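PDB 4FZ4: uncharacterized protein conserved in bacteria from Streptococcus suis, which is a surface antigen fragment that probably binds glycosaminoglycans and so helps the bacterium attach to host cells. Local coordinates for residues 103-108 / 135-140. Numbering follows the deposited sequence.
Sequences EEEYNA and SEAMGR
Glu-105 lays its carboxylate against the side chain of Arg-140 and forms a side-on, two-pronged salt bridge between two helices. The short helix 100-110 packs here beside the long C-terminal helix 123-152 of the all-helical, elongated GAG-binding domain. The bridge lies at the exposed border of this helix pair. NE and NH2 of Arg-140 both point at the acid, one to each oxygen. The shorter bond runs from Arg-140 NE to Glu-105 OE2, at 2.7 Å. The other prong, from Arg-140 NH2 to Glu-105 OE1, measures 3.0 Å. Both oxygens are met on the syn side. A weak third bond joins Arg-140 NE to Glu-105 OE1, so NE is shared by the two oxygens. The carboxylate is tilted 34° against the guanidinium. Its oxygens stay near the guanidinium plane, while NE and NH2 stand somewhat out of the carboxylate plane. Glu-105 OE2 also rests against CB and CD of Arg-140, 3.3 Å from each.

The two side chains cross at about a right angle. Glu-105 turns about CB-CG (chi2 -81°), and this bend presents both oxygens to the arginine. Arg-140 bends about CG-CD (chi3 -66°), which folds its guanidinium back along its own helix. One face of that group consequently lies over Ala-137 CA and Glu-136 O, both nearer its border than its centre.

Ala-137 is buried, and its CA is 5.8 Å from the CA of Glu-105. His-109, one turn after Glu-105, touches both Ala-137 and Arg-140. The CB of Met-138 points away from 103-108; its side chain packs on Tyr-85, Gln-88 and Val-89 of helix 66-95, and on Leu-110. The salt bridge also touches a methyl: Ala-137 CB lies 3.9 Å from Glu-105 OE1.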
ATOM      1  N   GLU A 103     -12.701 -11.490  -8.154  1.00 47.81           N
ATOM      2  CA  GLU A 103     -11.543 -12.193  -8.689  1.00 43.85           C
ATOM      3  C   GLU A 103     -10.987 -11.467  -9.911  1.00 40.67           C
ATOM      4  O   GLU A 103      -9.776 -11.350 -10.076  1.00 45.85           O
ATOM      5  CB  GLU A 103     -11.926 -13.619  -9.086  1.00 44.92           C
ATOM      6  CG  GLU A 103     -12.842 -14.347  -8.102  1.00 63.05           C
ATOM      7  CD  GLU A 103     -12.296 -14.395  -6.683  1.00 77.57           C
ATOM      8  OE1 GLU A 103     -11.104 -14.734  -6.518  1.00 82.71           O
ATOM      9  OE2 GLU A 103     -13.066 -14.107  -5.734  1.00 75.37           O
ATOM     10  N   GLU A 104     -11.885 -10.969 -10.755  1.00 34.58           N
ATOM     11  CA  GLU A 104     -11.506 -10.269 -11.979  1.00 41.67           C
ATOM     12  C   GLU A 104     -10.856  -8.907 -11.744  1.00 47.03           C
ATOM     13  O   GLU A 104      -9.833  -8.594 -12.364  1.00 50.31           O
ATOM     14  CB  GLU A 104     -12.734 -10.092 -12.876  1.00 43.17           C
ATOM     15  CG  GLU A 104     -13.389 -11.399 -13.289  1.00 55.37           C
ATOM     16  CD  GLU A 104     -14.804 -11.207 -13.801  1.00 72.16           C
ATOM     17  OE1 GLU A 104     -15.417 -12.204 -14.241  1.00 76.05           O
ATOM     18  OE2 GLU A 104     -15.306 -10.061 -13.756  1.00 75.64           O
ATOM     19  N   GLU A 105     -11.454  -8.091 -10.873  1.00 33.86           N
ATOM     20  CA  GLU A 105     -10.901  -6.770 -10.585  1.00 26.06           C
ATOM     21  C   GLU A 105      -9.522  -6.976  -9.962  1.00 30.09           C
ATOM     22  O   GLU A 105      -8.539  -6.361 -10.369  1.00 36.41           O
ATOM     23  CB  GLU A 105     -11.812  -6.002  -9.618  1.00 29.90           C
ATOM     24  CG  GLU A 105     -13.194  -5.656 -10.176  1.00 35.26           C
ATOM     25  CD  GLU A 105     -13.200  -4.428 -11.066  1.00 35.53           C
ATOM     26  OE1 GLU A 105     -12.111  -3.965 -11.464  1.00 35.76           O
ATOM     27  OE2 GLU A 105     -14.302  -3.927 -11.377  1.00 46.65           O
ATOM     28  N   TYR A 106      -9.460  -7.871  -8.990  1.00 28.17           N
ATOM     29  CA  TYR A 106      -8.211  -8.177  -8.308  1.00 27.16           C
ATOM     30  C   TYR A 106      -7.101  -8.586  -9.283  1.00 32.59           C
ATOM     31  O   TYR A 106      -6.033  -7.978  -9.308  1.00 40.05           O
ATOM     32  CB  TYR A 106      -8.445  -9.303  -7.302  1.00 24.09           C
ATOM     33  CG  TYR A 106      -7.172  -9.831  -6.693  1.00 27.00           C
ATOM     34  CD1 TYR A 106      -6.356  -9.008  -5.921  1.00 27.31           C
ATOM     35  CD2 TYR A 106      -6.761 -11.144  -6.915  1.00 36.73           C
ATOM     36  CE1 TYR A 106      -5.165  -9.474  -5.390  1.00 24.55           C
ATOM     37  CE2 TYR A 106      -5.564 -11.621  -6.385  1.00 36.21           C
ATOM     38  CZ  TYR A 106      -4.773 -10.781  -5.628  1.00 35.18           C
ATOM     39  OH  TYR A 106      -3.580 -11.236  -5.118  1.00 49.17           O
ATOM     40  N   ASN A 107      -7.365  -9.614 -10.083  1.00 30.80           N
ATOM     41  CA  ASN A 107      -6.384 -10.117 -11.042  1.00 37.20           C
ATOM     42  C   ASN A 107      -5.955  -9.088 -12.069  1.00 38.62           C
ATOM     43  O   ASN A 107      -4.781  -8.993 -12.414  1.00 39.77           O
ATOM     44  CB  ASN A 107      -6.929 -11.346 -11.769  1.00 24.87           C
ATOM     45  CG  ASN A 107      -6.961 -12.576 -10.886  1.00 55.38           C
ATOM     46  OD1 ASN A 107      -7.525 -13.602 -11.257  1.00 57.57           O
ATOM     47  ND2 ASN A 107      -6.349 -12.482  -9.713  1.00 54.41           N
ATOM     48  N   ALA A 108      -6.912  -8.312 -12.554  1.00 30.64           N
ATOM     49  CA  ALA A 108      -6.624  -7.306 -13.561  1.00 27.64           C
ATOM     50  C   ALA A 108      -5.950  -6.034 -13.049  1.00 32.66           C
ATOM     51  O   ALA A 108      -5.106  -5.473 -13.732  1.00 27.95           O
ATOM     52  CB  ALA A 108      -7.916  -6.931 -14.280  1.00 33.49           C
ATOM     53  N   SER A 135      -6.965   2.219  -6.869  1.00 25.69           N
ATOM     54  CA  SER A 135      -8.080   2.730  -6.076  1.00 32.25           C
ATOM     55  C   SER A 135      -9.414   2.548  -6.769  1.00 30.38           C
ATOM     56  O   SER A 135     -10.426   2.272  -6.118  1.00 37.84           O
ATOM     57  CB  SER A 135      -7.872   4.207  -5.731  1.00 30.71           C
ATOM     58  OG  SER A 135      -6.748   4.348  -4.882  1.00 31.85           O
ATOM     59  N   GLU A 136      -9.412   2.701  -8.090  1.00 24.79           N
ATOM     60  CA  GLU A 136     -10.624   2.528  -8.875  1.00 25.03           C
ATOM     61  C   GLU A 136     -11.147   1.107  -8.684  1.00 32.36           C
ATOM     62  O   GLU A 136     -12.300   0.905  -8.322  1.00 43.04           O
ATOM     63  CB  GLU A 136     -10.337   2.743 -10.366  1.00 44.97           C
ATOM     64  CG  GLU A 136      -9.671   4.064 -10.717  1.00 62.09           C
ATOM     65  CD  GLU A 136     -10.650   5.202 -10.856  1.00 74.39           C
ATOM     66  OE1 GLU A 136     -11.635   5.229 -10.092  1.00 74.37           O
ATOM     67  OE2 GLU A 136     -10.422   6.076 -11.722  1.00 85.49           O
ATOM     68  N   ALA A 137     -10.283   0.126  -8.929  1.00 29.54           N
ATOM     69  CA  ALA A 137     -10.661  -1.278  -8.814  1.00 22.50           C
ATOM     70  C   ALA A 137     -11.105  -1.628  -7.399  1.00 25.49           C
ATOM     71  O   ALA A 137     -11.987  -2.465  -7.203  1.00 31.06           O
ATOM     72  CB  ALA A 137      -9.498  -2.162  -9.241  1.00 28.38           C
ATOM     73  N   MET A 138     -10.491  -0.985  -6.416  1.00 20.48           N
ATOM     74  CA  MET A 138     -10.838  -1.225  -5.027  1.00 22.50           C
ATOM     75  C   MET A 138     -12.272  -0.738  -4.802  1.00 30.74           C
ATOM     76  O   MET A 138     -13.067  -1.384  -4.113  1.00 32.97           O
ATOM     77  CB  MET A 138      -9.877  -0.463  -4.121  1.00 31.40           C
ATOM     78  CG  MET A 138      -9.742  -1.058  -2.743  1.00 41.48           C
ATOM     79  SD  MET A 138      -9.204  -2.774  -2.822  1.00 38.35           S
ATOM     80  CE  MET A 138      -9.922  -3.373  -1.337  1.00 32.32           C
ATOM     81  N   GLY A 139     -12.598   0.407  -5.400  1.00 24.76           N
ATOM     82  CA  GLY A 139     -13.934   0.955  -5.269  1.00 25.42           C
ATOM     83  C   GLY A 139     -14.984   0.050  -5.890  1.00 21.77           C
ATOM     84  O   GLY A 139     -16.032  -0.210  -5.301  1.00 31.88           O
ATOM     85  N   ARG A 140     -14.707  -0.442  -7.088  1.00 25.12           N
ATOM     86  CA  ARG A 140     -15.654  -1.315  -7.762  1.00 25.42           C
ATOM     87  C   ARG A 140     -15.826  -2.597  -6.958  1.00 32.16           C
ATOM     88  O   ARG A 140     -16.935  -3.091  -6.785  1.00 47.15           O
ATOM     89  CB  ARG A 140     -15.171  -1.613  -9.184  1.00 28.99           C
ATOM     90  CG  ARG A 140     -15.166  -0.361 -10.084  1.00 33.12           C
ATOM     91  CD  ARG A 140     -15.000  -0.730 -11.566  1.00 36.67           C
ATOM     92  NE  ARG A 140     -13.685  -1.305 -11.842  1.00 35.15           N
ATOM     93  CZ  ARG A 140     -12.596  -0.589 -12.125  1.00 30.72           C
ATOM     94  NH1 ARG A 140     -12.660   0.734 -12.183  1.00 26.91           N
ATOM     95  NH2 ARG A 140     -11.435  -1.202 -12.326  1.00 39.93           N
TER